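Side-chain contacts in voltage-sensor containing phosphatase (Ciona intestinalis, PDB 3V0D), which probably dephosphorylates phosphoinositide lipids under the control of membrane voltage, using a PTEN-like phosphatase domain joined to a C2 domain: residues Arg76-Glu80 / Thr81-Asn85; Thr175-Gln178 / Ile179-Val182; Leu236-Ala240 / Glu241-Cys245. The protein carries 1 engineered substitution. All blocks are in the same frame, centred on the assembly; numbering follows the deposited sequence.

Interaction 1. Residues Arg76-Glu80 / Thr81-Asn85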
ATOM      1  N   ARG A  76      -3.193  15.826  -0.087  1.00 15.95           N
ATOM      2  CA  ARG A  76      -2.769  17.158   0.354  1.00 17.77           C
ATOM      3  C   ARG A  76      -1.350  17.440  -0.088  1.00 15.91           C
ATOM      4  O   ARG A  76      -0.454  16.619   0.164  1.00 16.10           O
ATOM      5  CB  ARG A  76      -2.792  17.296   1.903  0.55 20.11           C
ATOM      6  CG  ARG A  76      -4.136  17.426   2.574  0.55 22.72           C
ATOM      7  CD  ARG A  76      -3.943  17.800   4.045  0.55 26.13           C
ATOM      8  NE  ARG A  76      -3.294  16.746   4.829  0.55 28.78           N
ATOM      9  CZ  ARG A  76      -2.904  16.877   6.099  0.55 28.09           C
ATOM     10  NH1 ARG A  76      -3.068  18.031   6.741  0.55 29.40           N
ATOM     11  NH2 ARG A  76      -2.349  15.846   6.735  0.55 26.35           N
ATOM     12  N   GLY A  77      -1.160  18.598  -0.743  1.00 16.47           N
ATOM     13  CA  GLY A  77       0.160  19.194  -0.913  1.00 16.54           C
ATOM     14  C   GLY A  77       0.323  20.367   0.043  1.00 15.98           C
ATOM     15  O   GLY A  77      -0.344  20.476   1.064  1.00 17.62           O
ATOM     16  N   TYR A  78       1.250  21.252  -0.300  1.00 16.03           N
ATOM     17  CA  TYR A  78       1.635  22.389   0.520  1.00 15.65           C
ATOM     18  C   TYR A  78       2.511  23.295  -0.343  1.00 15.50           C
ATOM     19  O   TYR A  78       2.819  22.949  -1.494  1.00 15.83           O
ATOM     20  CB  TYR A  78       2.372  21.990   1.821  1.00 16.38           C
ATOM     21  CG  TYR A  78       3.425  20.917   1.670  1.00 16.03           C
ATOM     22  CD1 TYR A  78       4.709  21.196   1.197  1.00 16.28           C
ATOM     23  CD2 TYR A  78       3.145  19.615   2.044  1.00 17.62           C
ATOM     24  CE1 TYR A  78       5.668  20.187   1.066  1.00 16.18           C
ATOM     25  CE2 TYR A  78       4.081  18.625   1.924  1.00 17.55           C
ATOM     26  CZ  TYR A  78       5.346  18.904   1.451  1.00 16.75           C
ATOM     27  OH  TYR A  78       6.305  17.927   1.347  1.00 17.36           O
ATOM     28  N   ASP A  79       2.907  24.438   0.211  1.00 16.38           N
ATOM     29  CA  ASP A  79       3.812  25.370  -0.456  1.00 15.91           C
ATOM     30  C   ASP A  79       5.219  24.782  -0.501  1.00 15.84           C
ATOM     31  O   ASP A  79       5.982  24.833   0.475  1.00 16.70           O
ATOM     32  CB  ASP A  79       3.803  26.706   0.303  1.00 17.04           C
ATOM     33  CG  ASP A  79       4.788  27.703  -0.254  1.00 17.11           C
ATOM     34  OD1 ASP A  79       5.391  27.428  -1.312  1.00 16.63           O
ATOM     35  OD2 ASP A  79       4.963  28.760   0.381  1.00 18.94           O
ATOM     36  N   GLU A  80       5.572  24.217  -1.648  1.00 15.74           N
ATOM     37  CA  GLU A  80       6.849  23.513  -1.797  1.00 15.73           C
ATOM     38  C   GLU A  80       8.027  24.465  -1.866  1.00 15.66           C
ATOM     39  O   GLU A  80       9.177  24.046  -1.725  1.00 16.19           O
ATOM     40  CB  GLU A  80       6.806  22.594  -3.011  1.00 16.48           C
ATOM     41  CG  GLU A  80       5.749  21.516  -2.845  1.00 16.95           C
ATOM     42  CD  GLU A  80       5.564  20.618  -4.049  1.00 17.75           C
ATOM     43  OE1 GLU A  80       6.222  20.855  -5.086  1.00 19.10           O
ATOM     44  OE2 GLU A  80       4.734  19.691  -3.962  1.00 19.16           O
ATOM     45  N   THR A  81       7.750  25.756  -2.077  1.00 15.54           N
ATOM     46  CA  THR A  81       8.813  26.744  -2.027  1.00 16.88           C
ATOM     47  C   THR A  81       9.392  26.900  -0.621  1.00 16.60           C
ATOM     48  O   THR A  81      10.543  27.324  -0.473  1.00 17.92           O
ATOM     49  CB  THR A  81       8.375  28.044  -2.715  1.00 17.35           C
ATOM     50  OG1 THR A  81       7.968  27.706  -4.068  1.00 18.40           O
ATOM     51  CG2 THR A  81       9.506  29.077  -2.761  1.00 19.41           C
ATOM     52  N   LYS A  82       8.645  26.474   0.409  1.00 17.17           N
ATOM     53  CA  LYS A  82       9.166  26.409   1.780  0.50 18.50           C
ATOM     54  C   LYS A  82      10.387  25.493   1.855  1.00 18.40           C
ATOM     55  O   LYS A  82      11.252  25.670   2.719  1.00 20.25           O
ATOM     56  CB  LYS A  82       8.077  25.905   2.739  0.50 19.08           C
ATOM     57  CG  LYS A  82       6.948  26.883   2.975  0.50 21.29           C
ATOM     58  CD  LYS A  82       7.422  28.028   3.831  0.50 24.70           C
ATOM     59  CE  LYS A  82       6.358  29.091   3.980  0.50 26.77           C
ATOM     60  NZ  LYS A  82       6.951  30.320   4.585  0.50 29.47           N
ATOM     61  N   PHE A  83      10.421  24.488   0.972  1.00 17.75           N
ATOM     62  CA  PHE A  83      11.525  23.521   0.908  1.00 18.23           C
ATOM     63  C   PHE A  83      12.430  23.825  -0.294  1.00 18.21           C
ATOM     64  O   PHE A  83      13.083  22.935  -0.834  1.00 19.40           O
ATOM     65  CB  PHE A  83      10.961  22.096   0.820  1.00 17.80           C
ATOM     66  CG  PHE A  83      10.305  21.636   2.087  1.00 17.01           C
ATOM     67  CD1 PHE A  83       8.931  21.621   2.212  1.00 19.00           C
ATOM     68  CD2 PHE A  83      11.095  21.225   3.159  1.00 17.82           C
ATOM     69  CE1 PHE A  83       8.348  21.182   3.395  1.00 19.74           C
ATOM     70  CE2 PHE A  83      10.499  20.811   4.357  1.00 19.15           C
ATOM     71  CZ  PHE A  83       9.132  20.771   4.455  1.00 19.70           C
ATOM     72  N   ASP A  84      12.453  25.095  -0.701  1.00 18.48           N
ATOM     73  CA  ASP A  84      13.282  25.534  -1.832  1.00 19.69           C
ATOM     74  C   ASP A  84      13.010  24.722  -3.098  1.00 18.02           C
ATOM     75  O   ASP A  84      13.907  24.492  -3.908  1.00 18.77           O
ATOM     76  CB  ASP A  84      14.777  25.572  -1.474  1.00 22.19           C
ATOM     77  CG  ASP A  84      15.112  26.658  -0.443  1.00 26.37           C
ATOM     78  OD1 ASP A  84      14.320  27.599  -0.246  1.00 30.01           O
ATOM     79  OD2 ASP A  84      16.184  26.560   0.188  1.00 31.96           O
ATOM     80  N   ASN A  85      11.755  24.311  -3.277  1.00 17.10           N
ATOM     81  CA  ASN A  85      11.309  23.625  -4.487  1.00 17.44           C
ATOM     82  C   ASN A  85      11.957  22.259  -4.655  1.00 17.74           C
ATOM     83  O   ASN A  85      12.075  21.762  -5.773  1.00 20.74           O
ATOM     84  CB  ASN A  85      11.521  24.493  -5.733  1.00 18.24           C
ATOM     85  CG  ASN A  85      10.966  25.873  -5.532  1.00 18.34           C
ATOM     86  OD1 ASN A  85       9.777  26.024  -5.206  1.00 18.51           O
ATOM     87  ND2 ASN A  85      11.816  26.888  -5.679  1.00 20.54           N
TER
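The Tyr78 ring overlaps that of Phe83, its CE1 lying 3.7 Å from Phe83 CE1. It does so across an Asx turn that leads into a short 3-10 turn, within the loop between strands 67-73 and 87-92 of the phosphatase domain. The ring planes meet obliquely, at 60°. Tyr78 carries CG between its backbone N and carbonyl carbon (chi1 44°), which turns the ring toward Phe83; its OH bonds to His125, the histidine of the phosphatase signature loop. Phe83 packs on Val55 of helix 52-62 and on Ile69.

Asp79 shapes the turn twice over. Asp79 OD1 takes Thr81 N at 3.0 Å, from above the carboxylate plane, while Asp79 O takes Lys82 N at 3.1 Å. The other carboxylate oxygen, Asp79 OD2, lies across the Lys82 chain, 3.8 Å from Lys82 CG; Lys82 NZ remains 4.9 Å from Asp79 OD2, too far for a salt bridge.

A second gathering point is Glu80 O, gripped from opposite faces of its carbonyl plane by Phe83 N and Asn85 N, each at 3.0 Å. This winds the chain back after the 3-10 turn. Across the same bend, Thr81 OG1 donates to Asn85 OD1 at 2.7 Å, lying in the plane of the Asn85 side-chain carbonyl.

Interaction 2. Residues Thr175-Gln178 / Ile179-Val182; sequences TASQ and IRYV
Arg180, in one of its two modelled conformers, bends back along the first turn of helix 176-191 until one face of its guanidinium lies against Ser177 CA and the Ala176 carbonyl, with Ala176 O 3.9 Å above the guanidinium plane, toward its rim. Two torsions bring it there: CG extends anti to the backbone N (chi1 177°), and a bend at chi3 (38°) then folds the chain toward the helix start. Arg180 NH1 reaches Ser177 OG at 3.0 Å, but the bond is weak. The group is also held by bonds from NE to Trp293 O and from NH2 to Glu310 O, while Ser177 OG is also held by Asp312 and by Trp293 N.

The start of the helix is a capping box, a worked case of two side chains satisfying each other's backbone. Thr175, the N-cap, accepts Gln178 N on its OG1 at 3.1 Å in a nearly straight bond; Gln178 returns the favour, its OE1 accepting Thr175 N at 2.9 Å from above the amide carbonyl plane. The other end of that amide, NE2, donates to Asn96 O, so the amide's rotation is fixed from both ends.

Tyr181 turns a ring edge toward the backbone, with CD1 3.2 Å from Ser177 O, which also accepts Tyr181 N. Its OH bonds to Asp269. The helix is thus lodged between the two domains: Ile179 and Val182 pack on Leu154 of helix 150-161, Val182 also meets Ser139 and Leu142 of helix 131-143, and Ser177, Arg180 and Tyr181 press on strand 290-295.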
ATOM      1  N   THR A 175      -0.291  -2.076   5.354  1.00 17.55           N
ATOM      2  CA  THR A 175      -1.349  -2.940   4.820  1.00 16.14           C
ATOM      3  C   THR A 175      -0.755  -4.139   4.121  1.00 15.10           C
ATOM      4  O   THR A 175       0.431  -4.175   3.770  1.00 15.69           O
ATOM      5  CB  THR A 175      -2.316  -2.208   3.875  1.00 16.10           C
ATOM      6  OG1 THR A 175      -1.608  -1.963   2.651  1.00 15.12           O
ATOM      7  CG2 THR A 175      -2.845  -0.920   4.470  1.00 17.36           C
ATOM      8  N   ALA A 176      -1.594  -5.145   3.883  1.00 14.59           N
ATOM      9  CA  ALA A 176      -1.168  -6.296   3.103  1.00 15.23           C
ATOM     10  C   ALA A 176      -0.750  -5.930   1.683  1.00 14.39           C
ATOM     11  O   ALA A 176       0.234  -6.476   1.158  1.00 14.72           O
ATOM     12  CB  ALA A 176      -2.233  -7.363   3.069  1.00 16.04           C
ATOM     13  N   SER A 177      -1.475  -5.022   1.023  1.00 14.24           N
ATOM     14  CA  SER A 177      -1.066  -4.647  -0.321  1.00 14.21           C
ATOM     15  C   SER A 177       0.240  -3.864  -0.312  1.00 13.73           C
ATOM     16  O   SER A 177       1.041  -4.001  -1.244  1.00 14.29           O
ATOM     17  CB  SER A 177      -2.133  -3.817  -1.042  1.00 14.41           C
ATOM     18  OG  SER A 177      -3.330  -4.552  -1.224  1.00 14.33           O
ATOM     19  N   GLN A 178       0.473  -3.047   0.702  1.00 14.10           N
ATOM     20  CA  GLN A 178       1.753  -2.355   0.831  1.00 14.50           C
ATOM     21  C   GLN A 178       2.903  -3.360   0.928  1.00 14.62           C
ATOM     22  O   GLN A 178       3.925  -3.240   0.228  1.00 15.08           O
ATOM     23  CB  GLN A 178       1.714  -1.380   2.005  1.00 15.13           C
ATOM     24  CG  GLN A 178       0.841  -0.173   1.698  1.00 15.07           C
ATOM     25  CD  GLN A 178       0.519   0.693   2.893  1.00 14.85           C
ATOM     26  OE1 GLN A 178       0.756   0.325   4.046  1.00 16.02           O
ATOM     27  NE2 GLN A 178      -0.043   1.870   2.612  1.00 16.27           N
ATOM     28  N   ILE A 179       2.739  -4.397   1.750  1.00 14.59           N
ATOM     29  CA  ILE A 179       3.729  -5.470   1.808  1.00 14.93           C
ATOM     30  C   ILE A 179       3.906  -6.125   0.443  1.00 14.48           C
ATOM     31  O   ILE A 179       5.051  -6.358  -0.015  1.00 15.02           O
ATOM     32  CB  ILE A 179       3.320  -6.504   2.887  1.00 15.48           C
ATOM     33  CG1 ILE A 179       3.447  -5.881   4.269  1.00 17.52           C
ATOM     34  CG2 ILE A 179       4.144  -7.791   2.787  1.00 16.53           C
ATOM     35  CD1 ILE A 179       2.792  -6.721   5.381  1.00 20.02           C
ATOM     36  N   ARG A 180       2.797  -6.439  -0.226  1.00 14.46           N
ATOM     37  CA  ARG A 180       2.852  -7.072  -1.529  1.00 14.75           C
ATOM     38  C   ARG A 180       3.627  -6.209  -2.530  1.00 14.14           C
ATOM     39  O   ARG A 180       4.379  -6.740  -3.347  1.00 14.78           O
ATOM     40  CB  ARG A 180       1.435  -7.355  -2.006  0.56 15.45           C
ATOM     41  CG  ARG A 180       1.356  -7.945  -3.390  0.56 15.84           C
ATOM     42  CD  ARG A 180      -0.006  -8.604  -3.663  0.56 18.31           C
ATOM     43  NE  ARG A 180      -1.162  -7.911  -3.095  0.56 19.05           N
ATOM     44  CZ  ARG A 180      -1.803  -8.229  -1.967  0.56 16.64           C
ATOM     45  NH1 ARG A 180      -2.818  -7.476  -1.613  0.56 18.58           N
ATOM     46  NH2 ARG A 180      -1.480  -9.270  -1.199  0.56 12.74           N
ATOM     47  N   TYR A 181       3.424  -4.895  -2.502  1.00 13.87           N
ATOM     48  CA  TYR A 181       4.052  -4.018  -3.479  1.00 14.22           C
ATOM     49  C   TYR A 181       5.554  -3.887  -3.256  1.00 13.89           C
ATOM     50  O   TYR A 181       6.309  -3.785  -4.229  1.00 14.64           O
ATOM     51  CB  TYR A 181       3.307  -2.668  -3.556  1.00 14.57           C
ATOM     52  CG  TYR A 181       2.187  -2.748  -4.579  1.00 14.26           C
ATOM     53  CD1 TYR A 181       1.154  -3.692  -4.460  1.00 14.65           C
ATOM     54  CD2 TYR A 181       2.214  -1.952  -5.724  1.00 14.58           C
ATOM     55  CE1 TYR A 181       0.201  -3.838  -5.414  1.00 15.41           C
ATOM     56  CE2 TYR A 181       1.249  -2.117  -6.730  1.00 15.67           C
ATOM     57  CZ  TYR A 181       0.259  -3.073  -6.569  1.00 15.97           C
ATOM     58  OH  TYR A 181      -0.677  -3.294  -7.556  1.00 17.72           O
ATOM     59  N   VAL A 182       6.018  -3.920  -1.998  1.00 14.05           N
ATOM     60  CA  VAL A 182       7.462  -3.989  -1.765  1.00 14.84           C
ATOM     61  C   VAL A 182       7.988  -5.313  -2.347  1.00 14.50           C
ATOM     62  O   VAL A 182       9.068  -5.360  -2.952  1.00 14.71           O
ATOM     63  CB  VAL A 182       7.843  -3.802  -0.282  1.00 15.12           C
ATOM     64  CG1 VAL A 182       9.349  -3.812  -0.112  1.00 17.29           C
ATOM     65  CG2 VAL A 182       7.261  -2.497   0.262  1.00 15.64           C
TER

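Interaction 3. Residues Leu236-Ala240 / Glu241-Cys245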
ATOM      1  N   LEU A 236     -18.729  -3.134 -11.403  1.00 15.40           N
ATOM      2  CA  LEU A 236     -19.396  -3.350 -10.135  1.00 15.46           C
ATOM      3  C   LEU A 236     -20.255  -4.603 -10.272  1.00 15.23           C
ATOM      4  O   LEU A 236     -21.047  -4.734 -11.228  1.00 16.10           O
ATOM      5  CB  LEU A 236     -20.264  -2.150  -9.766  1.00 16.67           C
ATOM      6  CG  LEU A 236     -20.988  -2.244  -8.418  1.00 17.63           C
ATOM      7  CD1 LEU A 236     -20.028  -2.399  -7.227  1.00 18.88           C
ATOM      8  CD2 LEU A 236     -21.877  -1.009  -8.243  1.00 20.71           C
ATOM      9  N   CYS A 237     -20.104  -5.520  -9.316  1.00 15.10           N
ATOM     10  CA  CYS A 237     -20.890  -6.753  -9.252  1.00 15.42           C
ATOM     11  C   CYS A 237     -21.658  -6.773  -7.940  1.00 15.14           C
ATOM     12  O   CYS A 237     -21.076  -6.541  -6.889  1.00 16.42           O
ATOM     13  CB  CYS A 237     -19.981  -7.979  -9.260  1.00 16.22           C
ATOM     14  SG  CYS A 237     -18.883  -8.088 -10.712  1.00 17.29           S
ATOM     15  N   LYS A 238     -22.951  -7.068  -8.000  1.00 14.98           N
ATOM     16  CA  LYS A 238     -23.779  -7.162  -6.786  1.00 15.23           C
ATOM     17  C   LYS A 238     -24.288  -8.591  -6.737  1.00 15.34           C
ATOM     18  O   LYS A 238     -25.032  -9.032  -7.613  1.00 16.00           O
ATOM     19  CB  LYS A 238     -24.920  -6.134  -6.780  1.00 15.93           C
ATOM     20  CG  LYS A 238     -24.451  -4.717  -7.076  1.00 17.37           C
ATOM     21  CD  LYS A 238     -25.587  -3.726  -7.031  1.00 18.79           C
ATOM     22  CE  LYS A 238     -25.100  -2.348  -7.402  1.00 23.06           C
ATOM     23  NZ  LYS A 238     -26.141  -1.310  -7.243  1.00 26.90           N
ATOM     24  N   PHE A 239     -23.830  -9.330  -5.734  1.00 15.66           N
ATOM     25  CA  PHE A 239     -23.923 -10.792  -5.790  1.00 16.20           C
ATOM     26  C   PHE A 239     -25.351 -11.327  -5.701  1.00 16.59           C
ATOM     27  O   PHE A 239     -25.730 -12.180  -6.501  1.00 18.15           O
ATOM     28  CB  PHE A 239     -23.077 -11.413  -4.670  1.00 16.69           C
ATOM     29  CG  PHE A 239     -21.570 -11.242  -4.806  1.00 16.67           C
ATOM     30  CD1 PHE A 239     -20.960 -10.520  -5.849  1.00 16.99           C
ATOM     31  CD2 PHE A 239     -20.758 -11.832  -3.835  1.00 17.74           C
ATOM     32  CE1 PHE A 239     -19.568 -10.406  -5.906  1.00 17.53           C
ATOM     33  CE2 PHE A 239     -19.390 -11.700  -3.872  1.00 18.42           C
ATOM     34  CZ  PHE A 239     -18.789 -10.992  -4.910  1.00 17.98           C
ATOM     35  N   ALA A 240     -26.132 -10.866  -4.726  1.00 17.10           N
ATOM     36  CA  ALA A 240     -27.476 -11.443  -4.530  1.00 18.12           C
ATOM     37  C   ALA A 240     -28.334 -11.271  -5.776  1.00 17.60           C
ATOM     38  O   ALA A 240     -29.114 -12.155  -6.146  1.00 18.96           O
ATOM     39  CB  ALA A 240     -28.163 -10.810  -3.332  1.00 19.80           C
ATOM     40  N   GLU A 241     -28.204 -10.104  -6.396  1.00 17.26           N
ATOM     41  CA  GLU A 241     -29.086  -9.704  -7.483  1.00 17.75           C
ATOM     42  C   GLU A 241     -28.621 -10.191  -8.851  1.00 17.19           C
ATOM     43  O   GLU A 241     -29.376 -10.111  -9.834  1.00 18.17           O
ATOM     44  CB  GLU A 241     -29.293  -8.187  -7.504  1.00 19.86           C
ATOM     45  CG  GLU A 241     -29.820  -7.623  -6.185  1.00 22.62           C
ATOM     46  CD  GLU A 241     -28.705  -7.291  -5.146  1.00 26.82           C
ATOM     47  OE1 GLU A 241     -27.501  -7.688  -5.272  1.00 26.59           O
ATOM     48  OE2 GLU A 241     -29.072  -6.605  -4.161  1.00 31.00           O
ATOM     49  N   GLY A 242     -27.377 -10.646  -8.950  1.00 17.17           N
ATOM     50  CA  GLY A 242     -26.854 -11.046 -10.253  1.00 17.55           C
ATOM     51  C   GLY A 242     -26.510  -9.865 -11.141  1.00 16.80           C
ATOM     52  O   GLY A 242     -26.478  -9.999 -12.344  1.00 18.02           O
ATOM     53  N   TYR A 243     -26.174  -8.721 -10.538  1.00 16.32           N
ATOM     54  CA  TYR A 243     -25.779  -7.540 -11.303  1.00 15.69           C
ATOM     55  C   TYR A 243     -24.331  -7.758 -11.744  1.00 15.88           C
ATOM     56  O   TYR A 243     -23.410  -7.799 -10.911  1.00 16.01           O
ATOM     57  CB  TYR A 243     -25.935  -6.360 -10.362  1.00 16.38           C
ATOM     58  CG  TYR A 243     -25.638  -4.958 -10.843  1.00 16.37           C
ATOM     59  CD1 TYR A 243     -24.335  -4.546 -11.164  1.00 16.47           C
ATOM     60  CD2 TYR A 243     -26.628  -3.999 -10.830  1.00 19.57           C
ATOM     61  CE1 TYR A 243     -24.058  -3.219 -11.505  1.00 17.81           C
ATOM     62  CE2 TYR A 243     -26.364  -2.691 -11.170  1.00 20.58           C
ATOM     63  CZ  TYR A 243     -25.073  -2.302 -11.494  1.00 19.72           C
ATOM     64  OH  TYR A 243     -24.850  -0.978 -11.829  1.00 22.21           O
ATOM     65  N   ASN A 244     -24.145  -7.959 -13.053  1.00 15.99           N
ATOM     66  CA  ASN A 244     -22.850  -8.337 -13.638  1.00 16.83           C
ATOM     67  C   ASN A 244     -22.233  -9.582 -13.004  1.00 16.76           C
ATOM     68  O   ASN A 244     -21.005  -9.718 -12.990  1.00 17.33           O
ATOM     69  CB  ASN A 244     -21.827  -7.190 -13.602  1.00 16.98           C
ATOM     70  CG  ASN A 244     -22.168  -6.063 -14.517  1.00 17.25           C
ATOM     71  OD1 ASN A 244     -22.617  -6.270 -15.661  1.00 18.40           O
ATOM     72  ND2 ASN A 244     -21.924  -4.843 -14.046  1.00 17.81           N
ATOM     73  N   CYS A 245     -23.049 -10.540 -12.548  1.00 16.91           N
ATOM     74  CA  CYS A 245     -22.466 -11.721 -11.917  1.00 17.44           C
ATOM     75  C   CYS A 245     -23.526 -12.795 -11.728  1.00 17.14           C
ATOM     76  O   CYS A 245     -24.703 -12.585 -12.001  1.00 18.34           O
ATOM     77  CB  CYS A 245     -21.810 -11.365 -10.557  1.00 17.39           C
ATOM     78  SG  CYS A 245     -22.990 -10.853  -9.313  1.00 17.64           S
TER
HETATM   79  O   HOH W   1     -25.335   0.606  -9.413  1.00 29.32           O
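Lys238 lays its extended chain over one face of the Tyr243 ring, CE standing 4.0 Å from the Tyr243 ring centroid as a CH-pi contact. The two side chains run side by side from an antiparallel hydrogen-bonded pair at the end of strand 232-238. There a G1 beta bulge sets both Gly242 and Tyr243 against Lys238, with Gly242 taking the positive phi. The edge of the same ring slots against the backbone, Tyr243 CD1 lying 3.3 Å from Leu236 O in the ring plane. The same carbonyl oxygen is met by a second projection, Asn244 ND2, which donates to Leu236 O at 3.0 Å, almost straight and within its own amide plane.

On the far side of the strand, Cys245 SG fits into the hollow beside Phe239, 3.2 Å from Lys238 O, 3.6 Å from Phe239 CA and obliquely placed to the Phe239 ring, while Cys245 CB touches Cys237 CB. Phe239 and Cys245 both also meet Cys258, toward the interior of the C2 sandwich.

At the outer end, a water joins Lys238 NZ to Tyr243 OH, 2.9 Å from the latter. The ammonium is thus met by both pi electrons, in an off-centre cation-pi contact, and a water oxygen, which probably favours its charged form.

Read from the N terminus, the three contacts come in series and neither nest nor cross. Interaction 1 folds the loop linking strands 67-73 and 87-92 of the phosphatase sheet, beside helix 52-62. Interaction 2 closes no loop; it starts helix 176-191, which faces phosphatase helices on one flank and C2 strand 290-295 on the other. Interaction 3 turns the chain from strand 232-238 toward strand 245-250, and so from one sheet of the C2 sandwich to the other. The centre of interaction 2 is about 28 Å from that of each of the others, while the centres of interactions 1 and 3 are about 45 Å apart, and no pair touches.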